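PDB 1XOC: oligopeptide-binding protein appA, which binds oligopeptides for an ABC permease that can replace the Opp system in sporulation and genetic competence. Local coordinates for residues A244-T249 with G369-E374. Sequence-based numbering, arbitrary orientation.
Sequences ATDYKT and GNKVRE. With ZN (zinc ion), chain F.
A surface salt bridge, D246 to K371, links the 3-10 turn leading into helix 247-250 with the first turn of helix 371-385. In the modelled conformer, one of two for this lysine, K371 NZ donates to the syn lone pair of D246 OD1; the 2.5 Å between them is unusually short, and its exact length is doubtful. The two side chains approach head-on. K371 CG sits between its own backbone N and carbonyl carbon (chi1 71°); beyond it the chain is fully extended and carries the ammonium across to the turn. Water 1 bridges the two charged groups, donating to D246 OD2 at 2.6 Å. It accepts from K371 NZ at 2.8 Å and also hydrogen-bonds T245 OG1. That hydroxyl oxygen, T245 OG1, lies a loose 4.0 Å from K371 CE. Replaced by alanine, D246 would no longer offer a carboxylate, and the K371 ammonium would probably lose its charged mate and the water the oxygen it donates to. In this family 5 solute-binding protein R373, from the same helical turn, reaches the ligand: its NH2 hydrogen-bonds the backbone of the bound peptide, while its NH1 is held by N367 OD1. One turn along from N370, E374 chelates a zinc ion through both oxygens, OE1 at 2.2 Å and OE2 at 2.4 Å, with waters 2 and 3 as further ligands. E374 OE2 also accepts from G369 N at 2.9 Å, a nearly straight bond (171°) that ties the metal-binding carboxylate back to the loop before the helix.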
ATOM      1  N   ALA A 244       0.249  -3.818 -18.708  1.00 32.23           N
ATOM      2  CA  ALA A 244       0.532  -5.020 -19.517  1.00 32.63           C
ATOM      3  C   ALA A 244       0.056  -4.934 -20.960  1.00 33.37           C
ATOM      4  O   ALA A 244       0.715  -5.443 -21.874  1.00 34.32           O
ATOM      5  CB  ALA A 244      -0.072  -6.253 -18.874  1.00 32.91           C
ATOM      6  N   THR A 245      -1.100  -4.306 -21.176  1.00 33.29           N
ATOM      7  CA  THR A 245      -1.660  -4.170 -22.500  1.00 33.87           C
ATOM      8  C   THR A 245      -0.777  -3.330 -23.425  1.00 33.40           C
ATOM      9  O   THR A 245      -0.861  -3.467 -24.639  1.00 33.93           O
ATOM     10  CB  THR A 245      -3.097  -3.576 -22.455  1.00 34.22           C
ATOM     11  OG1 THR A 245      -3.091  -2.354 -21.727  1.00 36.02           O
ATOM     12  CG2 THR A 245      -4.055  -4.524 -21.757  1.00 35.72           C
ATOM     13  N   ASP A 246       0.086  -2.491 -22.847  1.00 33.00           N
ATOM     14  CA  ASP A 246       0.998  -1.651 -23.623  1.00 33.23           C
ATOM     15  C   ASP A 246       2.431  -2.205 -23.718  1.00 32.72           C
ATOM     16  O   ASP A 246       3.317  -1.516 -24.225  1.00 32.59           O
ATOM     17  CB  ASP A 246       1.047  -0.248 -23.015  1.00 33.67           C
ATOM     18  CG  ASP A 246      -0.281   0.475 -23.109  1.00 36.65           C
ATOM     19  OD1 ASP A 246      -0.742   1.005 -22.086  1.00 40.20           O
ATOM     20  OD2 ASP A 246      -0.858   0.511 -24.212  1.00 42.03           O
ATOM     21  N   TYR A 247       2.665  -3.425 -23.229  1.00 31.79           N
ATOM     22  CA  TYR A 247       4.015  -3.988 -23.212  1.00 31.99           C
ATOM     23  C   TYR A 247       4.654  -4.039 -24.608  1.00 31.90           C
ATOM     24  O   TYR A 247       5.789  -3.597 -24.792  1.00 30.21           O
ATOM     25  CB  TYR A 247       4.012  -5.400 -22.621  1.00 31.89           C
ATOM     26  CG  TYR A 247       5.411  -5.915 -22.412  1.00 30.68           C
ATOM     27  CD1 TYR A 247       6.146  -6.437 -23.475  1.00 29.00           C
ATOM     28  CD2 TYR A 247       5.996  -5.873 -21.175  1.00 31.60           C
ATOM     29  CE1 TYR A 247       7.448  -6.895 -23.289  1.00 29.79           C
ATOM     30  CE2 TYR A 247       7.291  -6.326 -20.973  1.00 31.75           C
ATOM     31  CZ  TYR A 247       8.005  -6.854 -22.039  1.00 30.50           C
ATOM     32  OH  TYR A 247       9.284  -7.294 -21.857  1.00 30.69           O
ATOM     33  N   LYS A 248       3.941  -4.599 -25.574  1.00 31.68           N
ATOM     34  CA  LYS A 248       4.510  -4.794 -26.900  1.00 33.45           C
ATOM     35  C   LYS A 248       4.759  -3.467 -27.605  1.00 33.27           C
ATOM     36  O   LYS A 248       5.673  -3.361 -28.416  1.00 34.18           O
ATOM     37  CB  LYS A 248       3.661  -5.729 -27.734  1.00 34.02           C
ATOM     38  CG  LYS A 248       3.769  -7.149 -27.223  1.00 36.25           C
ATOM     39  CD  LYS A 248       3.436  -8.155 -28.272  1.00 37.34           C
ATOM     40  CE  LYS A 248       1.946  -8.214 -28.582  1.00 40.32           C
ATOM     41  NZ  LYS A 248       1.689  -9.213 -29.662  1.00 41.37           N
ATOM     42  N   THR A 249       3.964  -2.461 -27.272  1.00 33.26           N
ATOM     43  CA  THR A 249       4.204  -1.110 -27.754  1.00 33.39           C
ATOM     44  C   THR A 249       5.495  -0.545 -27.139  1.00 32.45           C
ATOM     45  O   THR A 249       6.416  -0.111 -27.857  1.00 32.52           O
ATOM     46  CB  THR A 249       2.988  -0.207 -27.429  1.00 33.38           C
ATOM     47  OG1 THR A 249       1.837  -0.735 -28.090  1.00 36.25           O
ATOM     48  CG2 THR A 249       3.213   1.220 -27.921  1.00 34.44           C
ATOM     49  N   GLY A 369      -6.870   7.529 -13.836  1.00 29.99           N
ATOM     50  CA  GLY A 369      -5.598   7.333 -14.474  1.00 30.56           C
ATOM     51  C   GLY A 369      -5.204   5.869 -14.553  1.00 30.96           C
ATOM     52  O   GLY A 369      -4.302   5.500 -15.319  1.00 32.97           O
ATOM     53  N   ASN A 370      -5.872   5.024 -13.778  1.00 30.16           N
ATOM     54  CA  ASN A 370      -5.629   3.609 -13.865  1.00 30.77           C
ATOM     55  C   ASN A 370      -6.666   3.087 -14.843  1.00 30.73           C
ATOM     56  O   ASN A 370      -7.786   2.782 -14.469  1.00 30.69           O
ATOM     57  CB  ASN A 370      -5.714   2.940 -12.491  1.00 30.68           C
ATOM     58  CG  ASN A 370      -5.235   1.508 -12.496  1.00 28.86           C
ATOM     59  OD1 ASN A 370      -4.534   1.038 -11.538  1.00 34.17           O
ATOM     60  ND2 ASN A 370      -5.541   0.809 -13.541  1.00 25.70           N
ATOM     61  N   LYS A 371      -6.264   2.984 -16.097  1.00 31.03           N
ATOM     62  CA  LYS A 371      -7.159   2.529 -17.121  0.50 31.07           C
ATOM     63  C   LYS A 371      -7.620   1.094 -16.986  1.00 30.51           C
ATOM     64  O   LYS A 371      -8.729   0.774 -17.344  1.00 29.26           O
ATOM     65  CB  LYS A 371      -6.596   2.813 -18.506  0.50 31.99           C
ATOM     66  CG  LYS A 371      -5.429   1.967 -18.914  0.50 35.39           C
ATOM     67  CD  LYS A 371      -4.912   2.338 -20.319  0.50 37.93           C
ATOM     68  CE  LYS A 371      -3.693   1.495 -20.705  0.50 35.25           C
ATOM     69  NZ  LYS A 371      -3.136   1.778 -22.073  0.50 39.60           N
ATOM     70  N   VAL A 372      -6.761   0.246 -16.439  1.00 29.87           N
ATOM     71  CA  VAL A 372      -7.157  -1.109 -16.103  1.00 30.27           C
ATOM     72  C   VAL A 372      -8.336  -1.118 -15.119  1.00 29.41           C
ATOM     73  O   VAL A 372      -9.310  -1.837 -15.321  1.00 29.03           O
ATOM     74  CB  VAL A 372      -5.962  -1.892 -15.532  1.00 31.53           C
ATOM     75  CG1 VAL A 372      -6.386  -3.239 -14.962  1.00 31.78           C
ATOM     76  CG2 VAL A 372      -4.899  -2.098 -16.625  1.00 35.20           C
ATOM     77  N   ARG A 373      -8.255  -0.341 -14.041  1.00 28.82           N
ATOM     78  CA  ARG A 373      -9.332  -0.328 -13.033  1.00 27.40           C
ATOM     79  C   ARG A 373     -10.584   0.344 -13.564  1.00 28.03           C
ATOM     80  O   ARG A 373     -11.686  -0.094 -13.231  1.00 28.61           O
ATOM     81  CB  ARG A 373      -8.886   0.368 -11.749  1.00 27.41           C
ATOM     82  CG  ARG A 373      -7.843  -0.444 -11.038  1.00 26.54           C
ATOM     83  CD  ARG A 373      -7.388   0.222  -9.746  1.00 26.34           C
ATOM     84  NE  ARG A 373      -6.222  -0.454  -9.157  1.00 26.97           N
ATOM     85  CZ  ARG A 373      -5.619  -0.008  -8.066  1.00 27.52           C
ATOM     86  NH1 ARG A 373      -6.040   1.058  -7.411  1.00 30.03           N
ATOM     87  NH2 ARG A 373      -4.565  -0.708  -7.616  1.00 29.79           N
ATOM     88  N   GLU A 374     -10.415   1.382 -14.357  1.00 29.57           N
ATOM     89  CA  GLU A 374     -11.546   2.016 -14.998  1.00 29.75           C
ATOM     90  C   GLU A 374     -12.276   0.992 -15.856  1.00 28.96           C
ATOM     91  O   GLU A 374     -13.502   0.897 -15.823  1.00 28.29           O
ATOM     92  CB  GLU A 374     -11.105   3.257 -15.808  1.00 29.97           C
ATOM     93  CG  GLU A 374     -10.386   4.356 -14.943  1.00 33.61           C
ATOM     94  CD  GLU A 374      -9.768   5.476 -15.773  1.00 33.79           C
ATOM     95  OE1 GLU A 374      -9.908   5.421 -17.019  1.00 39.20           O
ATOM     96  OE2 GLU A 374      -9.169   6.444 -15.201  1.00 34.88           O
TER
HETATM   97 ZN    ZN F 524      -8.812   7.302 -17.439  0.50 30.31          ZN
HETATM   98  O   HOH W   1      -3.315  -0.226 -24.080  1.00 45.83           O
HETATM   99  O   HOH W   2     -10.012   8.971 -16.632  1.00 40.18           O
HETATM  100  O   HOH W   3      -9.496   7.000 -19.517  0.50 31.34           O